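Local coordinates for protein CT_858 (Chlamydia trachomatis, PDB 3DOR), which is a secreted chlamydial protease, CPAF, which probably cleaves proteins as a serine-type endopeptidase, at residues Thr166-Arg171 and Val180-Arg185. Residues are numbered along the deposited sequence; the frame is centred on the assembly and turned at random.
Sequences TTLKIR and VRVKWR. With SO4 (sulfate ion), chain L.
Thr166 and Val182 form a hydrogen-bonded antiparallel pair, with Thr166 N giving its hydrogen to Val182 O (2.7 Å) and Val182 N returning one to Thr166 O at 2.8 Å. The methyl of Thr166 lies obliquely off the indole of Trp184, CG2 standing 4.0 Å from NE1. With OG1 opposite the backbone N (chi1 -174°), the threonine sends its hydroxyl to the carboxylate of Asp120, which also accepts the backbone N-H of Thr167. Thr167 faces Arg181 across a non-hydrogen-bonded pair whose CA atoms are 4.3 Å apart. The arginine chain bends at its second torsion (chi2 59°), folding the guanidinium back over the neighbouring strand, so that the backbone N of Thr166 lies beyond one face, off toward the rim, and CB of Thr167 sits at the edge. NH1 is placed to bond Thr167 OG1, but the hydroxyl is crowded in the model, leaving this bond doubtful; Asp120 offers the same nitrogen a weak, long ion pair.

Leu168 repeats the paired pattern with Val180: its N reaches Val180 O at 2.8 Å, and Val180 N in turn bonds Leu168 O. On the face shared by Thr166, Leu168, Val180 and Val182, the leucine methyl CD1 lies 4.4 Å from CG2 of Val182, a distant apolar contact. Farther along, Ile170 brings CD1 within 4.2 Å of Val180 CG2. Beyond the pairing, Val182 and Trp184 continue onto Leu86 of strand 83-92, while strand 115-119 flanks 165-171 on its other edge. The two segments thus lie on the arms of a twisted beta hairpin, strand 165-171 with strand 177-187, built into the curled antiparallel sheet of the PDZ-like domain.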
ATOM      1  N   THR B 166      37.861  11.886  -9.307  1.00 43.56           N
ATOM      2  CA  THR B 166      38.486  10.666  -8.831  1.00 42.47           C
ATOM      3  C   THR B 166      39.272  10.102 -10.010  1.00 42.38           C
ATOM      4  O   THR B 166      38.892  10.291 -11.162  1.00 43.53           O
ATOM      5  CB  THR B 166      37.422   9.643  -8.341  1.00 42.43           C
ATOM      6  OG1 THR B 166      38.079   8.521  -7.744  1.00 39.88           O
ATOM      7  CG2 THR B 166      36.544   9.174  -9.499  1.00 41.65           C
ATOM      8  N   THR B 167      40.372   9.418  -9.731  1.00 41.27           N
ATOM      9  CA  THR B 167      41.183   8.880 -10.809  1.00 40.33           C
ATOM     10  C   THR B 167      41.011   7.385 -11.001  1.00 40.55           C
ATOM     11  O   THR B 167      41.077   6.609 -10.052  1.00 42.08           O
ATOM     12  CB  THR B 167      42.670   9.183 -10.577  1.00 40.95           C
ATOM     13  OG1 THR B 167      42.854  10.601 -10.526  1.00 41.58           O
ATOM     14  CG2 THR B 167      43.519   8.614 -11.701  1.00 40.37           C
ATOM     15  N   LEU B 168      40.795   6.990 -12.249  1.00 39.50           N
ATOM     16  CA  LEU B 168      40.627   5.587 -12.581  1.00 38.13           C
ATOM     17  C   LEU B 168      41.891   5.117 -13.286  1.00 37.12           C
ATOM     18  O   LEU B 168      42.249   5.650 -14.336  1.00 37.31           O
ATOM     19  CB  LEU B 168      39.427   5.404 -13.512  1.00 35.58           C
ATOM     20  CG  LEU B 168      38.085   5.982 -13.055  1.00 35.19           C
ATOM     21  CD1 LEU B 168      37.036   5.720 -14.123  1.00 33.35           C
ATOM     22  CD2 LEU B 168      37.670   5.353 -11.739  1.00 34.18           C
ATOM     23  N   LYS B 169      42.584   4.145 -12.703  1.00 34.93           N
ATOM     24  CA  LYS B 169      43.780   3.631 -13.348  1.00 35.23           C
ATOM     25  C   LYS B 169      43.358   2.423 -14.175  1.00 34.16           C
ATOM     26  O   LYS B 169      42.788   1.465 -13.653  1.00 34.79           O
ATOM     27  CB  LYS B 169      44.839   3.212 -12.330  1.00 36.06           C
ATOM     28  CG  LYS B 169      46.153   2.826 -12.997  1.00 37.95           C
ATOM     29  CD  LYS B 169      47.206   2.361 -11.990  1.00 40.66           C
ATOM     30  CE  LYS B 169      48.530   2.074 -12.691  1.00 39.12           C
ATOM     31  NZ  LYS B 169      49.620   1.707 -11.741  1.00 40.76           N
ATOM     32  N   ILE B 170      43.652   2.472 -15.464  1.00 32.86           N
ATOM     33  CA  ILE B 170      43.283   1.397 -16.366  1.00 35.21           C
ATOM     34  C   ILE B 170      44.488   0.867 -17.132  1.00 35.70           C
ATOM     35  O   ILE B 170      45.548   1.500 -17.169  1.00 37.13           O
ATOM     36  CB  ILE B 170      42.277   1.913 -17.396  1.00 35.73           C
ATOM     37  CG1 ILE B 170      42.953   2.992 -18.254  1.00 38.55           C
ATOM     38  CG2 ILE B 170      41.069   2.511 -16.686  1.00 33.93           C
ATOM     39  CD1 ILE B 170      42.172   3.413 -19.471  1.00 42.52           C
ATOM     40  N   ARG B 171      44.330  -0.307 -17.730  1.00 34.72           N
ATOM     41  CA  ARG B 171      45.389  -0.860 -18.554  1.00 34.92           C
ATOM     42  C   ARG B 171      44.801  -1.175 -19.916  1.00 34.02           C
ATOM     43  O   ARG B 171      43.737  -1.778 -20.014  1.00 35.01           O
ATOM     44  CB  ARG B 171      45.991  -2.134 -17.961  1.00 36.33           C
ATOM     45  CG  ARG B 171      46.946  -2.812 -18.951  1.00 40.24           C
ATOM     46  CD  ARG B 171      48.047  -3.593 -18.272  1.00 44.69           C
ATOM     47  NE  ARG B 171      47.510  -4.595 -17.369  1.00 47.74           N
ATOM     48  CZ  ARG B 171      47.910  -4.742 -16.113  1.00 52.00           C
ATOM     49  NH1 ARG B 171      48.861  -3.943 -15.629  1.00 51.20           N
ATOM     50  NH2 ARG B 171      47.348  -5.673 -15.343  1.00 51.18           N
ATOM     51  N   VAL B 180      42.975   7.969 -15.757  1.00 41.79           N
ATOM     52  CA  VAL B 180      41.924   8.839 -16.250  1.00 41.52           C
ATOM     53  C   VAL B 180      41.191   9.524 -15.115  1.00 42.55           C
ATOM     54  O   VAL B 180      40.500   8.885 -14.319  1.00 41.92           O
ATOM     55  CB  VAL B 180      40.924   8.047 -17.124  1.00 42.77           C
ATOM     56  CG1 VAL B 180      39.863   8.981 -17.705  1.00 39.41           C
ATOM     57  CG2 VAL B 180      41.673   7.353 -18.242  1.00 41.60           C
ATOM     58  N   ARG B 181      41.362  10.838 -15.047  1.00 43.65           N
ATOM     59  CA  ARG B 181      40.726  11.639 -14.021  1.00 43.76           C
ATOM     60  C   ARG B 181      39.294  11.868 -14.482  1.00 43.74           C
ATOM     61  O   ARG B 181      39.045  12.381 -15.578  1.00 41.10           O
ATOM     62  CB  ARG B 181      41.471  12.970 -13.852  1.00 46.82           C
ATOM     63  CG  ARG B 181      41.137  13.741 -12.572  1.00 52.38           C
ATOM     64  CD  ARG B 181      41.450  12.929 -11.316  1.00 55.23           C
ATOM     65  NE  ARG B 181      41.337  13.722 -10.091  1.00 58.62           N
ATOM     66  CZ  ARG B 181      41.406  13.223  -8.857  1.00 60.35           C
ATOM     67  NH1 ARG B 181      41.587  11.922  -8.667  1.00 60.91           N
ATOM     68  NH2 ARG B 181      41.290  14.025  -7.806  1.00 61.76           N
ATOM     69  N   VAL B 182      38.355  11.463 -13.639  1.00 42.72           N
ATOM     70  CA  VAL B 182      36.943  11.595 -13.941  1.00 42.96           C
ATOM     71  C   VAL B 182      36.199  12.323 -12.816  1.00 41.20           C
ATOM     72  O   VAL B 182      36.664  12.359 -11.676  1.00 40.37           O
ATOM     73  CB  VAL B 182      36.341  10.187 -14.185  1.00 43.70           C
ATOM     74  CG1 VAL B 182      34.902  10.136 -13.750  1.00 44.72           C
ATOM     75  CG2 VAL B 182      36.455   9.838 -15.662  1.00 43.56           C
ATOM     76  N   LYS B 183      35.050  12.909 -13.137  1.00 39.97           N
ATOM     77  CA  LYS B 183      34.272  13.621 -12.128  1.00 41.27           C
ATOM     78  C   LYS B 183      32.900  13.004 -11.863  1.00 40.18           C
ATOM     79  O   LYS B 183      32.105  12.813 -12.786  1.00 38.84           O
ATOM     80  CB  LYS B 183      34.075  15.085 -12.526  1.00 41.38           C
ATOM     81  CG  LYS B 183      33.300  15.866 -11.481  1.00 45.21           C
ATOM     82  CD  LYS B 183      32.980  17.284 -11.922  1.00 47.98           C
ATOM     83  CE  LYS B 183      32.328  18.058 -10.777  1.00 49.56           C
ATOM     84  NZ  LYS B 183      31.829  19.399 -11.194  1.00 50.91           N
ATOM     85  N   TRP B 184      32.624  12.704 -10.598  1.00 39.10           N
ATOM     86  CA  TRP B 184      31.336  12.141 -10.224  1.00 38.10           C
ATOM     87  C   TRP B 184      30.200  13.061 -10.645  1.00 38.65           C
ATOM     88  O   TRP B 184      30.298  14.290 -10.539  1.00 38.41           O
ATOM     89  CB  TRP B 184      31.221  11.957  -8.707  1.00 36.76           C
ATOM     90  CG  TRP B 184      31.945  10.785  -8.126  1.00 35.54           C
ATOM     91  CD1 TRP B 184      33.114  10.811  -7.429  1.00 33.88           C
ATOM     92  CD2 TRP B 184      31.528   9.413  -8.159  1.00 35.82           C
ATOM     93  NE1 TRP B 184      33.451   9.544  -7.023  1.00 34.79           N
ATOM     94  CE2 TRP B 184      32.494   8.666  -7.458  1.00 35.40           C
ATOM     95  CE3 TRP B 184      30.424   8.745  -8.710  1.00 36.38           C
ATOM     96  CZ2 TRP B 184      32.400   7.279  -7.292  1.00 36.55           C
ATOM     97  CZ3 TRP B 184      30.325   7.368  -8.544  1.00 35.19           C
ATOM     98  CH2 TRP B 184      31.309   6.650  -7.839  1.00 38.05           C
ATOM     99  N   ARG B 185      29.122  12.460 -11.126  1.00 39.47           N
ATOM    100  CA  ARG B 185      27.935  13.212 -11.493  1.00 40.58           C
ATOM    101  C   ARG B 185      27.197  13.224 -10.156  1.00 40.84           C
ATOM    102  O   ARG B 185      26.659  12.202  -9.728  1.00 40.76           O
ATOM    103  CB  ARG B 185      27.140  12.464 -12.560  1.00 43.33           C
ATOM    104  CG  ARG B 185      27.044  13.220 -13.871  1.00 46.75           C
ATOM    105  CD  ARG B 185      27.824  12.577 -15.007  1.00 47.04           C
ATOM    106  NE  ARG B 185      26.907  12.101 -16.036  1.00 48.86           N
ATOM    107  CZ  ARG B 185      27.265  11.734 -17.264  1.00 50.42           C
ATOM    108  NH1 ARG B 185      28.533  11.788 -17.638  1.00 52.04           N
ATOM    109  NH2 ARG B 185      26.349  11.297 -18.116  1.00 48.63           N
TER
HETATM  110  S   SO4 L 616      31.149  14.748 -17.515  1.00 63.04           S
HETATM  111  O1  SO4 L 616      32.213  15.115 -18.542  1.00 62.14           O
HETATM  112  O2  SO4 L 616      29.973  15.684 -17.675  1.00 61.09           O
HETATM  113  O3  SO4 L 616      30.657  13.328 -17.712  1.00 61.44           O
HETATM  114  O4  SO4 L 616      31.804  14.861 -16.147  1.00 61.52           O